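Local coordinates for GH86A beta-porphyranase (Bacteroides plebeius, PDB 4AW7), which hydrolyses the beta-D-galactopyranose-(1->4)-alpha-L-galactopyranose-6-sulfate linkages of the red-algal polysaccharide porphyran, releasing mostly a sulfated disaccharide, at residues V24-R29 and W415-N420; P109-I114 and A154-Q159; D119-G124 and I174-H179; S227-D232 and I270-G275; K483-G488 and I569-G574. One frame throughout, in Å; residues are numbered along the deposited sequence.

Contact 1. Residues V24-R29 and W415-N420; sequences VDYNTR and WKDVSN
Y26 reaches across to the turn at W415-V418 and ends on the carboxylate of D417, where its OH donates a hydrogen bond of 2.7 Å to the anti side of OD2. The ring and the carboxylate stand almost perpendicular, 89° apart, and OD2 lies in the plane of the ring at its edge. The other oxygen, OD1, is taken on its syn side by K416 NZ in a salt bridge of 2.8 Å, and a water donates to OD2 as well, so both oxygens of D417 are held. Y26 gets there because its CG sits between the backbone N and the carbonyl carbon (chi1 57°), which throws the ring toward the other turn. Along the ring, Y26 CE2 meets V418 CG2 at 3.8 Å, while W415 CE3 comes up near the ring plane at 4.1 Å from the same CE2. Beyond the tyrosine, V24 and W415 cross at about a right angle, with V24 CB 3.9 Å from W415 CH2. L393 packs on Y26, and I395 on V24 and W415. D25 OD1 accepts from N27 N, an Asx turn; the pairing sets the type I turn ending strand 21-25 against the one before strand 418-419 in the beta-sandwich region.

Contact 2. Residues P109-I114 and A154-Q159; sequences PYVQHI and AGFTVQ
F156 plugs into the bend formed by P109-I114, and nearly all the close packing is made by its ring. Two backbone carbonyls meet the ring's edge: I114 O lies in its plane, 3.3 Å from F156 CE1, and P109 O is 3.4 Å from F156 CZ. The I114 side chain adds CG2 at 4.0 Å from F156 CE1, and V111 CG1 approaches F156 CD1 obliquely at 3.7 Å. The bend itself is drawn together by Y110 O, which accepts from both H113 N and I114 N; Y110 also stacks on H108, a substrate-binding residue. An alanine in place of F156 would probably open a gap between the two carbonyls and leave the side chains of V111 and I114 without their aromatic partner. Toward solvent the contact thins to one methyl, V111 CG1, against the backbone of exposed G155, whose carbonyl takes its hydrogen bond from Q115. Deeper in, M163 and M167 pack on F156, and M167 and F170 on I114, so both loops, after strands 104-106 and 136-142, pack against helix 160-179.

Contact 3. Residues D119-G124 and I174-H179; sequences DVQAAG and IGKHIH
H177 lies with one ring face against the backbone of G124, whose C stands 3.4 Å above the ring plane, offset toward the rim, while H177 CB is 3.3 Å from G124 O. The same ring has Q121 at its edge, with Q121 OE1 3.0 Å from H177 CE1. That oxygen also takes the one hydrogen bond between the segments, from K176 NZ at 2.9 Å, the ammonium standing 34° out of the carbonyl plane. A bend at chi2 (-60°) turns the Q121 amide toward helix 160-179, and K176 meets it at about a right angle after a bend at chi3. With no side chain on G124, the backbones close to 4.0 Å between G124 CA and I174 N; a beta-carbon there would clash with H177 ND1. This is helix-helix packing on the outside of the parallel-stranded catalytic barrel, the short axes 8.8 Å apart and crossing at -45°. A leucine in place of H177 would probably lose the flat surface laid on G124 and leave S173 O without the bond from ND1. That bond to S173, one turn back, helps to fix the rotation of the imidazole. On the barrel side, F141 of strand 136-142 packs on I174 and I178. At the start of helix 120-132, D119 is the N-cap: its OD1 accepts from A122 N at 3.0 Å.

Contact 4. Residues S227-D232 and I270-G275; sequences SVHLYD and ISEFGG. With GLA (alpha-D-galactopyranose), chain B; GAL (beta-D-galactopyranose), chain D.
H229 and E272 leave the same face of neighbouring parallel strands, and with CG anti to the carbonyl carbon in both (chi1 -63° for H229) the imidazole and the carboxylate come together; E272 runs extended beyond CG, sliding its carboxylate over the ring. The two planes are stacked, 23° apart, and E272 CG makes a CH-pi contact 3.7 Å from the ring centroid. At the anti side of E272 OE1, Y231 OH donates at 2.6 Å, the tyrosine ring turned 79° from the carboxylate. E272 OE2 is salt-bridged to R69 and lies 2.6 Å from O2 of the bound galactose. The imidazole is held at its two nitrogens: ND1 is hydrogen-bonded to E146, and NE2 gives a weak bond to S271 OG, itself tied to E142. Between the strands, L230 N donates to E272 O at 3.0 Å, G274 N to L230 O at 2.9 Å and D232 N to G274 O. L230, I270 and F273 face away from the sugar. In this parallel (beta/alpha)-barrel, H229, Y231 and E272 line subsite -1; H229 and E272 bind substrate, and H229 lies between E272, the inferred nucleophile, and E146, the inferred proton donor, a carboxylate pair consistent with a retaining glycosidase.

Contact 5. Residues K483-G488 and I569-G574; sequences KPISAG and ITFSDG
I485 and F571 make the apolar part of the contact, crossing with the isoleucine over the ring. I485 CD1 sits 4.0 Å from the F571 ring centroid and 20° off its normal, a CH-pi contact, while I485 CG2 touches F571 CD1 at 3.6 Å near the rim. CG1 of I485 is anti to the carbonyl carbon (chi1 -59°), and this first torsion lets both branches reach the same ring. I511 and R513 of strand 503-514, with V578 of strand 577-589, also pack on F571 and bury it. The polar part belongs to the backbone: G488 N donates to F571 O at 2.8 Å, nearly along the C=O axis and fairly straight at 158°. A water accepts from F571 N at 2.8 Å; the same water lies 3.0 Å from S486 O and can donate to it. Further van der Waals contacts finish the outer side, A487 CB being 3.4 Å from S572 O and T570 CG2 3.5 Å from G488 C. D573 turns its carboxylate elsewhere, to a salt bridge with R513. Apolar burial thus comes mainly from I485 and F571 and the rest is largely backbone, as suits packing between the ends of strands 469-484 and 563-570, from two sheets, away from any annotated site.

Overall arrangement
Contacts 2, 3 and 4 belong to the parallel-stranded catalytic barrel. Contact 4 is in its sheet, on strands 225-233 and 268-276, while contacts 2 and 3, centres about 18 Å apart, lie farther out and share helix 160-179, which follows the loop of contact 2 and carries contact 3. Their segments alternate along the chain, and contact 4 comes after both. All three are nested within the long loop closed by contact 1, whose N-terminal strand 21-25 joins the beta-sandwich sheet; its centre is about 57 Å from that of contact 2, across the chain's centre. Contact 5 follows last, in the C-terminal beta region, its centre about 32 Å from that of contact 4. The chain's first residues thus tie the barrel to the accessory beta domains.

Contact 1. Residues V24-R29 and W415-N420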
# COMPACT_ATOMS: atom_id res chain seq x y z
N VAL A 24 -15.49 -19.14 3.57
CA VAL A 24 -14.84 -19.22 2.28
C VAL A 24 -15.77 -19.98 1.33
O VAL A 24 -16.27 -21.04 1.70
CB VAL A 24 -13.48 -19.96 2.33
CG1 VAL A 24 -12.77 -19.98 0.98
CG2 VAL A 24 -12.56 -19.35 3.40
N ASP A 25 -15.99 -19.47 0.13
CA ASP A 25 -16.74 -20.18 -0.89
C ASP A 25 -15.86 -20.34 -2.11
O ASP A 25 -15.78 -19.44 -2.95
CB ASP A 25 -18.03 -19.48 -1.24
CG ASP A 25 -18.87 -20.26 -2.22
OD1 ASP A 25 -18.44 -21.34 -2.65
OD2 ASP A 25 -19.92 -19.69 -2.58
N TYR A 26 -15.17 -21.48 -2.20
CA TYR A 26 -14.28 -21.71 -3.30
C TYR A 26 -14.99 -22.03 -4.62
O TYR A 26 -14.33 -22.20 -5.64
CB TYR A 26 -13.18 -22.76 -2.96
CG TYR A 26 -13.76 -24.10 -2.51
CD1 TYR A 26 -14.25 -25.03 -3.44
CD2 TYR A 26 -13.83 -24.44 -1.16
CE1 TYR A 26 -14.80 -26.24 -3.04
CE2 TYR A 26 -14.38 -25.64 -0.75
CZ TYR A 26 -14.85 -26.54 -1.68
OH TYR A 26 -15.38 -27.74 -1.24
N ASN A 27 -16.32 -22.11 -4.58
CA ASN A 27 -17.11 -22.23 -5.80
C ASN A 27 -17.60 -20.90 -6.34
O ASN A 27 -18.26 -20.87 -7.36
CB ASN A 27 -18.31 -23.17 -5.56
CG ASN A 27 -17.87 -24.57 -5.22
OD1 ASN A 27 -18.01 -24.99 -4.08
ND2 ASN A 27 -17.20 -25.23 -6.16
N THR A 28 -17.24 -19.80 -5.69
CA THR A 28 -17.58 -18.46 -6.19
C THR A 28 -16.30 -17.71 -6.44
O THR A 28 -15.53 -17.47 -5.52
CB THR A 28 -18.47 -17.73 -5.18
OG1 THR A 28 -19.70 -18.45 -5.04
CG2 THR A 28 -18.80 -16.31 -5.64
N ARG A 29 -16.07 -17.35 -7.70
CA ARG A 29 -14.93 -16.55 -8.06
C ARG A 29 -15.18 -15.09 -7.65
O ARG A 29 -16.27 -14.59 -7.88
CB ARG A 29 -14.67 -16.67 -9.56
CG ARG A 29 -13.52 -15.83 -10.07
CD ARG A 29 -13.05 -16.26 -11.41
NE ARG A 29 -14.14 -16.33 -12.41
CZ ARG A 29 -13.95 -16.31 -13.72
NH1 ARG A 29 -12.72 -16.19 -14.24
NH2 ARG A 29 -15.02 -16.31 -14.51
N TRP A 415 -16.16 -28.36 3.20
CA TRP A 415 -14.84 -28.66 2.66
C TRP A 415 -14.73 -30.03 1.96
O TRP A 415 -13.65 -30.60 1.90
CB TRP A 415 -13.78 -28.60 3.77
CG TRP A 415 -13.83 -27.35 4.60
CD1 TRP A 415 -14.26 -27.25 5.88
CD2 TRP A 415 -13.42 -26.03 4.21
NE1 TRP A 415 -14.14 -25.96 6.32
CE2 TRP A 415 -13.64 -25.18 5.31
CE3 TRP A 415 -12.88 -25.50 3.04
CZ2 TRP A 415 -13.33 -23.83 5.29
CZ3 TRP A 415 -12.58 -24.12 3.02
CH2 TRP A 415 -12.80 -23.33 4.14
N LYS A 416 -15.83 -30.51 1.41
CA LYS A 416 -15.84 -31.87 0.82
C LYS A 416 -14.78 -32.09 -0.25
O LYS A 416 -14.27 -33.21 -0.41
CB LYS A 416 -17.25 -32.20 0.29
CG LYS A 416 -17.59 -31.61 -1.07
CD LYS A 416 -19.06 -31.80 -1.45
CE LYS A 416 -19.37 -31.20 -2.80
NZ LYS A 416 -18.60 -31.85 -3.92
N ASP A 417 -14.45 -31.03 -1.00
CA ASP A 417 -13.54 -31.10 -2.14
C ASP A 417 -12.09 -30.80 -1.79
O ASP A 417 -11.24 -30.75 -2.67
CB ASP A 417 -14.01 -30.08 -3.20
CG ASP A 417 -15.46 -30.25 -3.54
OD1 ASP A 417 -15.81 -31.32 -4.08
OD2 ASP A 417 -16.26 -29.33 -3.24
N VAL A 418 -11.81 -30.56 -0.51
CA VAL A 418 -10.50 -30.08 -0.04
C VAL A 418 -9.78 -31.20 0.72
O VAL A 418 -10.41 -31.97 1.45
CB VAL A 418 -10.71 -28.82 0.81
CG1 VAL A 418 -9.37 -28.31 1.41
CG2 VAL A 418 -11.34 -27.75 -0.08
N SER A 419 -8.48 -31.30 0.50
CA SER A 419 -7.65 -32.34 1.12
C SER A 419 -6.21 -31.89 1.24
O SER A 419 -5.85 -30.84 0.72
CB SER A 419 -7.70 -33.63 0.27
OG SER A 419 -7.11 -33.44 -1.01
N ASN A 420 -5.36 -32.69 1.89
CA ASN A 420 -3.93 -32.41 1.98
C ASN A 420 -3.63 -30.97 2.46
O ASN A 420 -2.91 -30.20 1.83
CB ASN A 420 -3.25 -32.71 0.67
CG ASN A 420 -3.42 -34.14 0.28
OD1 ASN A 420 -3.41 -35.02 1.16
ND2 ASN A 420 -3.63 -34.39 -0.99
O HOH W 1 -17.86 -28.17 -5.09

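Contact 2. Residues P109-I114 and A154-Q159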
# COMPACT_ATOMS: atom_id res chain seq x y z
N PRO A 109 15.92 13.90 -2.35
CA PRO A 109 15.59 15.32 -2.51
C PRO A 109 16.76 16.19 -2.02
O PRO A 109 16.63 16.93 -1.02
CB PRO A 109 14.35 15.46 -1.62
CG PRO A 109 14.56 14.51 -0.53
CD PRO A 109 15.22 13.32 -1.19
N TYR A 110 17.90 15.99 -2.67
CA TYR A 110 19.19 16.62 -2.38
C TYR A 110 19.30 17.93 -3.14
O TYR A 110 18.74 18.05 -4.23
CB TYR A 110 20.37 15.71 -2.87
CG TYR A 110 20.69 14.43 -2.11
CD1 TYR A 110 20.25 14.21 -0.81
CD2 TYR A 110 21.49 13.44 -2.72
CE1 TYR A 110 20.57 13.01 -0.13
CE2 TYR A 110 21.82 12.28 -2.04
CZ TYR A 110 21.36 12.08 -0.75
OH TYR A 110 21.66 10.92 -0.08
N VAL A 111 20.15 18.83 -2.63
CA VAL A 111 20.47 20.08 -3.33
C VAL A 111 21.18 19.85 -4.66
O VAL A 111 21.23 20.74 -5.49
CB VAL A 111 21.31 21.05 -2.47
CG1 VAL A 111 20.54 21.51 -1.25
CG2 VAL A 111 22.66 20.47 -2.07
N GLN A 112 21.72 18.66 -4.85
CA GLN A 112 22.33 18.26 -6.12
C GLN A 112 21.33 17.98 -7.21
O GLN A 112 21.67 17.97 -8.39
CB GLN A 112 23.22 17.01 -5.92
CG GLN A 112 24.50 17.26 -5.08
CD GLN A 112 24.32 17.27 -3.58
OE1 GLN A 112 23.32 16.81 -3.07
NE2 GLN A 112 25.30 17.81 -2.87
N HIS A 113 20.06 17.78 -6.81
CA HIS A 113 19.00 17.40 -7.70
C HIS A 113 17.96 18.47 -7.93
O HIS A 113 17.43 18.58 -9.01
CB HIS A 113 18.33 16.11 -7.20
CG HIS A 113 19.29 14.97 -7.05
ND1 HIS A 113 19.03 13.89 -6.23
CD2 HIS A 113 20.51 14.74 -7.61
CE1 HIS A 113 20.06 13.05 -6.30
NE2 HIS A 113 20.97 13.55 -7.11
N ILE A 114 17.57 19.18 -6.86
CA ILE A 114 16.62 20.27 -6.95
C ILE A 114 17.15 21.41 -6.07
O ILE A 114 17.82 21.15 -5.08
CB ILE A 114 15.19 19.86 -6.57
CG1 ILE A 114 14.17 20.95 -6.93
CG2 ILE A 114 15.10 19.45 -5.08
CD1 ILE A 114 12.71 20.54 -6.75
N ALA A 154 18.60 23.15 5.38
CA ALA A 154 19.42 24.37 5.39
C ALA A 154 20.04 24.71 4.04
O ALA A 154 20.27 25.88 3.72
CB ALA A 154 20.53 24.27 6.46
N GLY A 155 20.39 23.70 3.27
CA GLY A 155 21.05 23.93 1.99
C GLY A 155 20.17 24.46 0.86
O GLY A 155 20.69 24.93 -0.14
N PHE A 156 18.86 24.46 1.04
CA PHE A 156 17.96 24.97 0.02
C PHE A 156 17.84 26.49 0.10
O PHE A 156 17.67 27.04 1.21
CB PHE A 156 16.57 24.34 0.18
CG PHE A 156 16.47 22.90 -0.28
CD1 PHE A 156 17.02 22.49 -1.48
CD2 PHE A 156 15.79 21.96 0.49
CE1 PHE A 156 16.87 21.16 -1.91
CE2 PHE A 156 15.66 20.64 0.05
CZ PHE A 156 16.19 20.25 -1.15
N THR A 157 17.87 27.14 -1.05
CA THR A 157 17.78 28.61 -1.13
C THR A 157 16.36 29.12 -1.23
O THR A 157 16.11 30.33 -1.18
CB THR A 157 18.58 29.14 -2.33
OG1 THR A 157 18.03 28.58 -3.52
CG2 THR A 157 20.07 28.79 -2.14
N VAL A 158 15.41 28.20 -1.39
CA VAL A 158 13.97 28.42 -1.30
C VAL A 158 13.48 27.34 -0.33
O VAL A 158 13.94 26.18 -0.45
CB VAL A 158 13.28 28.29 -2.70
CG1 VAL A 158 11.77 28.39 -2.64
CG2 VAL A 158 13.84 29.32 -3.63
N GLN A 159 12.60 27.71 0.60
CA GLN A 159 12.21 26.80 1.67
C GLN A 159 10.73 26.90 1.95
O GLN A 159 9.99 27.67 1.32
CB GLN A 159 13.06 27.08 2.94
CG GLN A 159 14.56 26.83 2.78
CD GLN A 159 15.29 27.11 4.06
OE1 GLN A 159 14.93 28.05 4.78
NE2 GLN A 159 16.23 26.30 4.42

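Contact 3. Residues D119-G124 and I174-H179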
# COMPACT_ATOMS: atom_id res chain seq x y z
N ASP A 119 15.52 25.68 -13.44
CA ASP A 119 14.66 25.78 -14.59
C ASP A 119 13.82 24.49 -14.63
O ASP A 119 14.28 23.43 -15.04
CB ASP A 119 15.50 25.97 -15.87
CG ASP A 119 14.66 26.03 -17.15
OD1 ASP A 119 13.47 25.69 -17.15
OD2 ASP A 119 15.21 26.49 -18.20
N VAL A 120 12.59 24.60 -14.17
CA VAL A 120 11.71 23.46 -14.02
C VAL A 120 11.34 22.83 -15.39
O VAL A 120 11.25 21.61 -15.52
CB VAL A 120 10.43 23.92 -13.29
CG1 VAL A 120 9.42 22.90 -13.30
CG2 VAL A 120 10.72 24.33 -11.83
N GLN A 121 11.15 23.66 -16.41
CA GLN A 121 10.86 23.12 -17.74
C GLN A 121 12.08 22.34 -18.28
O GLN A 121 11.92 21.23 -18.78
CB GLN A 121 10.36 24.24 -18.68
CG GLN A 121 8.91 24.71 -18.29
CD GLN A 121 7.85 23.54 -18.38
OE1 GLN A 121 7.83 22.89 -19.37
NE2 GLN A 121 7.05 23.27 -17.35
N ALA A 122 13.29 22.85 -18.09
CA ALA A 122 14.49 22.14 -18.51
C ALA A 122 14.66 20.84 -17.72
O ALA A 122 15.14 19.84 -18.27
CB ALA A 122 15.78 23.01 -18.42
N ALA A 123 14.36 20.87 -16.43
CA ALA A 123 14.48 19.67 -15.61
C ALA A 123 13.55 18.59 -16.16
O ALA A 123 13.95 17.43 -16.29
CB ALA A 123 14.16 20.00 -14.14
N GLY A 124 12.32 18.97 -16.47
CA GLY A 124 11.35 18.04 -17.03
C GLY A 124 11.78 17.52 -18.39
O GLY A 124 11.71 16.31 -18.69
N ILE A 174 7.97 16.97 -15.11
CA ILE A 174 8.48 15.66 -15.49
C ILE A 174 7.34 14.85 -16.10
O ILE A 174 7.51 14.25 -17.18
CB ILE A 174 9.11 14.93 -14.28
CG1 ILE A 174 10.44 15.62 -13.91
CG2 ILE A 174 9.29 13.43 -14.60
CD1 ILE A 174 10.98 15.26 -12.56
N GLY A 175 6.19 14.80 -15.43
CA GLY A 175 5.05 14.06 -15.98
C GLY A 175 4.65 14.60 -17.35
O GLY A 175 4.41 13.84 -18.29
N LYS A 176 4.59 15.91 -17.48
CA LYS A 176 4.18 16.51 -18.74
C LYS A 176 5.13 16.13 -19.86
O LYS A 176 4.70 15.71 -20.97
CB LYS A 176 4.13 18.03 -18.61
CG LYS A 176 3.59 18.69 -19.86
CD LYS A 176 3.57 20.21 -19.70
CE LYS A 176 4.99 20.79 -19.72
NZ LYS A 176 5.05 22.29 -19.74
N HIS A 177 6.42 16.25 -19.60
CA HIS A 177 7.40 15.97 -20.65
C HIS A 177 7.48 14.50 -21.03
O HIS A 177 7.57 14.15 -22.21
CB HIS A 177 8.77 16.49 -20.26
CG HIS A 177 8.92 17.98 -20.35
ND1 HIS A 177 8.55 18.84 -19.35
CD2 HIS A 177 9.46 18.74 -21.33
CE1 HIS A 177 8.84 20.08 -19.71
NE2 HIS A 177 9.40 20.05 -20.90
N ILE A 178 7.42 13.60 -20.05
CA ILE A 178 7.43 12.17 -20.32
C ILE A 178 6.21 11.79 -21.16
O ILE A 178 6.31 11.06 -22.18
CB ILE A 178 7.59 11.37 -19.02
CG1 ILE A 178 9.04 11.50 -18.55
CG2 ILE A 178 7.20 9.88 -19.27
CD1 ILE A 178 9.36 10.79 -17.25
N HIS A 179 5.03 12.25 -20.76
CA HIS A 179 3.81 11.89 -21.48
C HIS A 179 3.76 12.46 -22.90
O HIS A 179 3.13 11.88 -23.79
CB HIS A 179 2.57 12.27 -20.73
CG HIS A 179 2.42 11.52 -19.44
ND1 HIS A 179 1.92 12.10 -18.29
CD2 HIS A 179 2.74 10.24 -19.11
CE1 HIS A 179 1.91 11.20 -17.32
NE2 HIS A 179 2.42 10.07 -17.78

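Contact 4. Residues S227-D232 and I270-G275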
# COMPACT_ATOMS: atom_id res chain seq x y z
N SER A 227 1.57 8.14 -4.84
CA SER A 227 2.39 7.29 -4.00
C SER A 227 2.57 7.84 -2.60
O SER A 227 2.76 9.03 -2.38
CB SER A 227 3.74 7.03 -4.66
OG SER A 227 4.54 8.18 -4.79
N VAL A 228 2.54 6.90 -1.65
CA VAL A 228 2.71 7.15 -0.24
C VAL A 228 3.52 6.02 0.38
O VAL A 228 3.60 4.92 -0.15
CB VAL A 228 1.38 7.33 0.49
CG1 VAL A 228 0.46 8.41 -0.16
CG2 VAL A 228 0.73 6.08 0.64
N HIS A 229 4.11 6.32 1.53
CA HIS A 229 4.80 5.36 2.37
C HIS A 229 3.96 5.07 3.60
O HIS A 229 3.39 6.02 4.19
CB HIS A 229 6.15 5.92 2.80
CG HIS A 229 7.07 6.18 1.64
ND1 HIS A 229 8.24 6.90 1.75
CD2 HIS A 229 6.95 5.81 0.35
CE1 HIS A 229 8.81 6.91 0.55
NE2 HIS A 229 8.06 6.27 -0.31
N LEU A 230 3.84 3.80 3.95
CA LEU A 230 3.02 3.37 5.09
C LEU A 230 3.86 2.64 6.11
O LEU A 230 4.35 1.53 5.85
CB LEU A 230 1.88 2.46 4.62
CG LEU A 230 0.83 3.10 3.72
CD1 LEU A 230 -0.11 2.01 3.21
CD2 LEU A 230 0.08 4.25 4.41
N TYR A 231 3.99 3.25 7.29
CA TYR A 231 4.80 2.69 8.36
C TYR A 231 4.04 2.62 9.68
O TYR A 231 3.30 3.56 10.05
CB TYR A 231 6.06 3.54 8.58
CG TYR A 231 7.12 3.25 7.53
CD1 TYR A 231 7.93 2.13 7.65
CD2 TYR A 231 7.31 4.07 6.45
CE1 TYR A 231 8.88 1.84 6.71
CE2 TYR A 231 8.28 3.78 5.49
CZ TYR A 231 9.07 2.67 5.66
OH TYR A 231 10.06 2.37 4.74
N ASP A 232 4.29 1.55 10.42
CA ASP A 232 3.95 1.42 11.82
C ASP A 232 5.16 1.80 12.66
O ASP A 232 6.27 1.44 12.31
CB ASP A 232 3.59 -0.03 12.12
CG ASP A 232 2.24 -0.42 11.67
OD1 ASP A 232 1.40 0.44 11.39
OD2 ASP A 232 1.99 -1.64 11.57
N ILE A 270 2.41 2.10 -3.34
CA ILE A 270 2.92 2.14 -1.98
C ILE A 270 4.40 1.82 -2.07
O ILE A 270 4.81 0.67 -2.06
CB ILE A 270 2.15 1.21 -1.01
CG1 ILE A 270 0.64 1.40 -1.15
CG2 ILE A 270 2.66 1.38 0.41
CD1 ILE A 270 0.17 2.88 -0.94
N SER A 271 5.19 2.87 -2.28
CA SER A 271 6.58 2.66 -2.66
C SER A 271 7.49 2.22 -1.52
O SER A 271 8.61 1.77 -1.76
CB SER A 271 7.13 3.89 -3.41
OG SER A 271 6.89 5.06 -2.68
N GLU A 272 6.99 2.31 -0.27
CA GLU A 272 7.58 1.68 0.91
C GLU A 272 6.47 1.36 1.89
O GLU A 272 5.62 2.20 2.13
CB GLU A 272 8.56 2.58 1.67
CG GLU A 272 9.71 3.18 0.84
CD GLU A 272 10.51 4.19 1.62
OE1 GLU A 272 10.46 4.20 2.87
OE2 GLU A 272 11.22 5.00 1.00
N PHE A 273 6.47 0.16 2.46
CA PHE A 273 5.64 -0.12 3.63
C PHE A 273 6.37 -1.02 4.61
O PHE A 273 7.09 -1.93 4.21
CB PHE A 273 4.24 -0.63 3.30
CG PHE A 273 4.14 -2.00 2.66
CD1 PHE A 273 4.25 -2.17 1.27
CD2 PHE A 273 3.87 -3.13 3.43
CE1 PHE A 273 4.06 -3.40 0.69
CE2 PHE A 273 3.66 -4.36 2.83
CZ PHE A 273 3.77 -4.51 1.48
N GLY A 274 6.18 -0.78 5.89
CA GLY A 274 6.85 -1.59 6.88
C GLY A 274 6.70 -1.05 8.28
O GLY A 274 5.70 -0.42 8.63
N GLY A 275 7.75 -1.26 9.08
CA GLY A 275 7.79 -0.83 10.46
C GLY A 275 9.08 -0.09 10.74
O GLY A 275 10.12 -0.36 10.12
C1 GLA B . 11.38 6.68 4.48
C2 GLA B . 12.68 6.75 3.67
C3 GLA B . 13.52 5.51 3.88
C4 GLA B . 13.62 5.12 5.33
C5 GLA B . 12.21 5.00 5.92
C6 GLA B . 12.28 4.31 7.33
O1 GLA B . 10.37 5.92 3.95
O2 GLA B . 12.38 6.98 2.25
O3 GLA B . 14.85 5.70 3.48
O4 GLA B . 14.38 6.11 6.05
O5 GLA B . 11.62 6.38 5.84
O6 GLA B . 12.13 2.83 7.14
C1 GAL D . 11.38 6.68 4.48
C2 GAL D . 12.68 6.75 3.67
C3 GAL D . 13.52 5.51 3.88
C4 GAL D . 13.62 5.12 5.33
C5 GAL D . 12.21 5.00 5.92
C6 GAL D . 12.28 4.31 7.33
O1 GAL D . 10.65 7.96 4.25
O2 GAL D . 12.38 6.98 2.25
O3 GAL D . 14.85 5.70 3.48
O4 GAL D . 14.38 6.11 6.05
O5 GAL D . 11.62 6.38 5.84
O6 GAL D . 12.13 2.83 7.14

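Contact 5. Residues K483-G488 and I569-G574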
# COMPACT_ATOMS: atom_id res chain seq x y z
N LYS A 483 -15.85 17.01 4.93
CA LYS A 483 -16.96 17.82 5.44
C LYS A 483 -16.80 18.03 6.94
O LYS A 483 -16.68 17.08 7.68
CB LYS A 483 -18.29 17.11 5.15
CG LYS A 483 -18.59 16.81 3.70
CD LYS A 483 -18.56 17.99 2.79
CE LYS A 483 -19.70 18.94 3.07
NZ LYS A 483 -19.91 19.92 1.95
N PRO A 484 -16.83 19.29 7.40
CA PRO A 484 -16.73 19.52 8.83
C PRO A 484 -17.99 19.08 9.55
O PRO A 484 -19.08 19.22 9.01
CB PRO A 484 -16.61 21.03 8.93
CG PRO A 484 -17.16 21.56 7.72
CD PRO A 484 -16.88 20.55 6.65
N ILE A 485 -17.81 18.50 10.71
CA ILE A 485 -18.90 17.95 11.50
C ILE A 485 -19.38 18.94 12.57
O ILE A 485 -18.59 19.42 13.37
CB ILE A 485 -18.47 16.67 12.21
CG1 ILE A 485 -18.01 15.61 11.16
CG2 ILE A 485 -19.58 16.10 13.14
CD1 ILE A 485 -17.20 14.45 11.77
N SER A 486 -20.69 19.15 12.62
CA SER A 486 -21.32 19.98 13.66
C SER A 486 -22.32 19.14 14.40
O SER A 486 -22.98 18.26 13.80
CB SER A 486 -22.05 21.13 13.00
OG SER A 486 -21.15 22.06 12.49
N ALA A 487 -22.50 19.41 15.69
CA ALA A 487 -23.38 18.60 16.54
C ALA A 487 -24.81 18.61 16.02
O ALA A 487 -25.40 19.70 15.79
CB ALA A 487 -23.36 19.13 18.00
N GLY A 488 -25.35 17.41 15.84
CA GLY A 488 -26.75 17.20 15.43
C GLY A 488 -27.08 17.62 14.01
O GLY A 488 -28.25 17.61 13.62
N ILE A 569 -25.46 10.99 7.51
CA ILE A 569 -24.90 10.63 8.81
C ILE A 569 -24.98 11.84 9.76
O ILE A 569 -24.81 12.97 9.33
CB ILE A 569 -23.48 10.01 8.74
CG1 ILE A 569 -22.45 11.03 8.35
CG2 ILE A 569 -23.44 8.84 7.77
CD1 ILE A 569 -21.02 10.44 8.40
N THR A 570 -25.23 11.55 11.03
CA THR A 570 -25.34 12.61 12.03
C THR A 570 -24.58 12.21 13.29
O THR A 570 -24.82 11.17 13.88
CB THR A 570 -26.83 12.96 12.35
OG1 THR A 570 -27.53 13.19 11.12
CG2 THR A 570 -26.86 14.24 13.22
N PHE A 571 -23.64 13.08 13.69
CA PHE A 571 -22.92 12.93 14.94
C PHE A 571 -23.61 13.80 15.99
O PHE A 571 -24.07 14.90 15.68
CB PHE A 571 -21.46 13.38 14.79
CG PHE A 571 -20.67 12.57 13.79
CD1 PHE A 571 -20.77 12.81 12.43
CD2 PHE A 571 -19.88 11.53 14.23
CE1 PHE A 571 -20.06 12.05 11.50
CE2 PHE A 571 -19.13 10.75 13.28
CZ PHE A 571 -19.25 11.02 11.97
N SER A 572 -23.55 13.34 17.22
CA SER A 572 -24.18 14.08 18.33
C SER A 572 -23.33 15.24 18.84
O SER A 572 -23.83 16.12 19.59
CB SER A 572 -24.47 13.10 19.44
OG SER A 572 -23.32 12.51 19.95
N ASP A 573 -22.05 15.24 18.46
CA ASP A 573 -21.08 16.24 18.89
C ASP A 573 -20.41 16.92 17.71
O ASP A 573 -20.46 16.42 16.58
CB ASP A 573 -20.08 15.61 19.87
CG ASP A 573 -19.34 14.39 19.30
OD1 ASP A 573 -19.67 13.94 18.20
OD2 ASP A 573 -18.46 13.84 20.02
N GLY A 574 -19.77 18.04 17.97
CA GLY A 574 -19.12 18.84 16.95
C GLY A 574 -17.61 18.61 16.90
O GLY A 574 -17.01 18.19 17.89
O HOH W 2 -23.13 15.60 12.52